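Local coordinates for protein OXA-46 oxacillinase (Pseudomonas aeruginosa, PDB 3IF6) that probably hydrolyses the beta-lactam ring of penicillin-type antibiotics as a class D serine beta-lactamase, turning them into inactive substituted beta-amino acids, at residues Ser36-Glu41 / Leu246-Ala251. Sequence-based numbering, arbitrary orientation.
Sequences SDLQAE and LFKREA
Lys-248 reaches from the first turn of helix 247-259 to the loop after helix 32-36 and donates an N-H from its ammonium to the backbone oxygen of Leu-38, Lys-248 NZ to Leu-38 O 2.8 Å. The C=O...N angle is 157° and the nitrogen lies 23° out of the carbonyl plane. CG is anti to the carbonyl carbon (chi1 -65°) and the chain beyond it is extended, which carries NZ from the helix to the loop. A lysine suits this place because its methylenes pack while the terminal ammonium supplies N-H donors. Lys-248 CG lies 4.0 Å from Leu-38 CG, the two side chains running alongside one another from opposite ends, and Lys-248 CD touches Ala-40 CB at 4.1 Å, where a small residue lets the chain pass. Lys-248 NZ also donates to a water 2.9 Å away, which bonds weakly to Gln-39 O, and forms a salt bridge with Asp-245 that should help hold its charge. Leucine suits position 38 because its branched apolar side chain can meet several neighbours while its carbonyl takes the ammonium: besides the lysine methylenes, Leu-38 CD2 meets Ala-251 CB at 4.2 Å and Leu-38 CG lies 4.3 Å from Phe-247 CE1. Gln-39, with its positive phi, is the C-prime residue of a Schellman motif ending helix 32-36. The contact thus joins that capped end to the start of the C-terminal helix, which packs against the central sheet of the penicillin-recognising serine enzyme fold.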
loop_
_atom_site.group_PDB
_atom_site.type_symbol
_atom_site.label_atom_id
_atom_site.label_comp_id
_atom_site.label_asym_id
_atom_site.label_seq_id
_atom_site.Cartn_x
_atom_site.Cartn_y
_atom_site.Cartn_z
ATOM N N SER B 36 -17.663 -17.685 19.570
ATOM C CA SER B 36 -17.738 -18.562 20.743
ATOM C C SER B 36 -16.627 -19.633 20.763
ATOM O O SER B 36 -16.311 -20.178 21.810
ATOM C CB SER B 36 -19.159 -19.124 20.942
ATOM O OG SER B 36 -19.612 -19.814 19.792
ATOM N N ASP B 37 -16.003 -19.883 19.620
ATOM C CA ASP B 37 -14.815 -20.743 19.572
ATOM C C ASP B 37 -13.589 -20.125 20.275
ATOM O O ASP B 37 -12.616 -20.824 20.604
ATOM C CB ASP B 37 -14.441 -21.079 18.126
ATOM C CG ASP B 37 -15.382 -22.102 17.481
ATOM O OD1 ASP B 37 -16.056 -22.903 18.205
ATOM O OD2 ASP B 37 -15.424 -22.089 16.222
ATOM N N LEU B 38 -13.625 -18.814 20.475
ATOM C CA LEU B 38 -12.587 -18.156 21.224
ATOM C C LEU B 38 -13.208 -17.468 22.437
ATOM O O LEU B 38 -12.750 -16.406 22.851
ATOM C CB LEU B 38 -11.878 -17.158 20.323
ATOM C CG LEU B 38 -10.494 -17.380 19.714
ATOM C CD1 LEU B 38 -9.985 -18.812 19.781
ATOM C CD2 LEU B 38 -10.508 -16.838 18.296
ATOM N N GLN B 39 -14.250 -18.084 23.008
ATOM C CA GLN B 39 -14.987 -17.539 24.148
ATOM C C GLN B 39 -15.118 -16.034 24.030
ATOM O O GLN B 39 -14.773 -15.317 24.968
ATOM C CB GLN B 39 -14.300 -17.875 25.477
ATOM C CG GLN B 39 -14.228 -19.355 25.789
ATOM C CD GLN B 39 -13.483 -20.118 24.705
ATOM O OE1 GLN B 39 -14.091 -20.855 23.908
ATOM N NE2 GLN B 39 -12.171 -19.914 24.637
ATOM N N ALA B 40 -15.592 -15.560 22.875
ATOM C CA ALA B 40 -15.691 -14.115 22.629
ATOM C C ALA B 40 -17.117 -13.678 22.362
ATOM O O ALA B 40 -17.913 -14.435 21.833
ATOM C CB ALA B 40 -14.739 -13.668 21.472
ATOM N N GLU B 41 -17.428 -12.447 22.740
ATOM C CA GLU B 41 -18.695 -11.825 22.408
ATOM C C GLU B 41 -18.414 -10.629 21.494
ATOM O O GLU B 41 -17.532 -9.812 21.784
ATOM C CB GLU B 41 -19.383 -11.306 23.668
ATOM C CG GLU B 41 -19.577 -12.327 24.774
ATOM C CD GLU B 41 -20.976 -12.921 24.804
ATOM O OE1 GLU B 41 -21.921 -12.285 24.262
ATOM O OE2 GLU B 41 -21.124 -14.027 25.369
ATOM N N LEU B 246 -6.732 -9.648 22.994
ATOM C CA LEU B 246 -6.522 -8.763 21.857
ATOM C C LEU B 246 -6.257 -9.531 20.570
ATOM O O LEU B 246 -6.656 -9.089 19.506
ATOM C CB LEU B 246 -5.421 -7.741 22.184
ATOM C CG LEU B 246 -5.766 -6.266 22.535
ATOM C CD1 LEU B 246 -7.096 -6.011 23.268
ATOM C CD2 LEU B 246 -4.587 -5.508 23.208
ATOM N N PHE B 247 -5.627 -10.697 20.675
ATOM C CA PHE B 247 -5.357 -11.548 19.519
ATOM C C PHE B 247 -6.638 -12.026 18.814
ATOM O O PHE B 247 -6.596 -12.411 17.659
ATOM C CB PHE B 247 -4.506 -12.750 19.930
ATOM C CG PHE B 247 -5.293 -13.825 20.656
ATOM C CD1 PHE B 247 -5.913 -14.855 19.948
ATOM C CD2 PHE B 247 -5.429 -13.802 22.032
ATOM C CE1 PHE B 247 -6.621 -15.832 20.599
ATOM C CE2 PHE B 247 -6.154 -14.788 22.683
ATOM C CZ PHE B 247 -6.753 -15.792 21.961
ATOM N N LYS B 248 -7.770 -11.976 19.502
ATOM C CA LYS B 248 -9.044 -12.466 18.965
ATOM C C LYS B 248 -9.648 -11.485 17.964
ATOM O O LYS B 248 -10.486 -11.847 17.165
ATOM C CB LYS B 248 -10.046 -12.671 20.113
ATOM C CG LYS B 248 -9.684 -13.744 21.115
ATOM C CD LYS B 248 -10.687 -13.770 22.242
ATOM C CE LYS B 248 -10.107 -14.566 23.411
ATOM N NZ LYS B 248 -11.181 -14.712 24.467
ATOM N N ARG B 249 -9.251 -10.225 18.017
ATOM C CA ARG B 249 -9.794 -9.294 17.063
ATOM C C ARG B 249 -9.488 -9.793 15.663
ATOM O O ARG B 249 -10.419 -10.082 14.901
ATOM C CB ARG B 249 -9.270 -7.882 17.290
ATOM C CG ARG B 249 -9.662 -7.300 18.638
ATOM C CD ARG B 249 -8.885 -6.046 18.855
ATOM N NE ARG B 249 -7.469 -6.374 18.873
ATOM C CZ ARG B 249 -6.497 -5.485 18.996
ATOM N NH1 ARG B 249 -6.793 -4.203 19.097
ATOM N NH2 ARG B 249 -5.243 -5.893 19.009
ATOM N N GLU B 250 -8.196 -9.926 15.343
ATOM C CA GLU B 250 -7.762 -10.419 14.027
ATOM C C GLU B 250 -8.067 -11.892 13.830
ATOM O O GLU B 250 -8.233 -12.342 12.702
ATOM C CB GLU B 250 -6.263 -10.153 13.784
ATOM C CG GLU B 250 -5.942 -8.736 13.282
ATOM C CD GLU B 250 -4.524 -8.238 13.620
ATOM O OE1 GLU B 250 -3.685 -8.143 12.705
ATOM O OE2 GLU B 250 -4.247 -7.919 14.810
ATOM N N ALA B 251 -8.109 -12.665 14.904
ATOM C CA ALA B 251 -8.208 -14.106 14.709
ATOM C C ALA B 251 -9.620 -14.556 14.304
ATOM O O ALA B 251 -9.770 -15.462 13.482
ATOM C CB ALA B 251 -7.697 -14.874 15.922
HETATM O O HOH W 1 -12.912 -12.543 25.400
#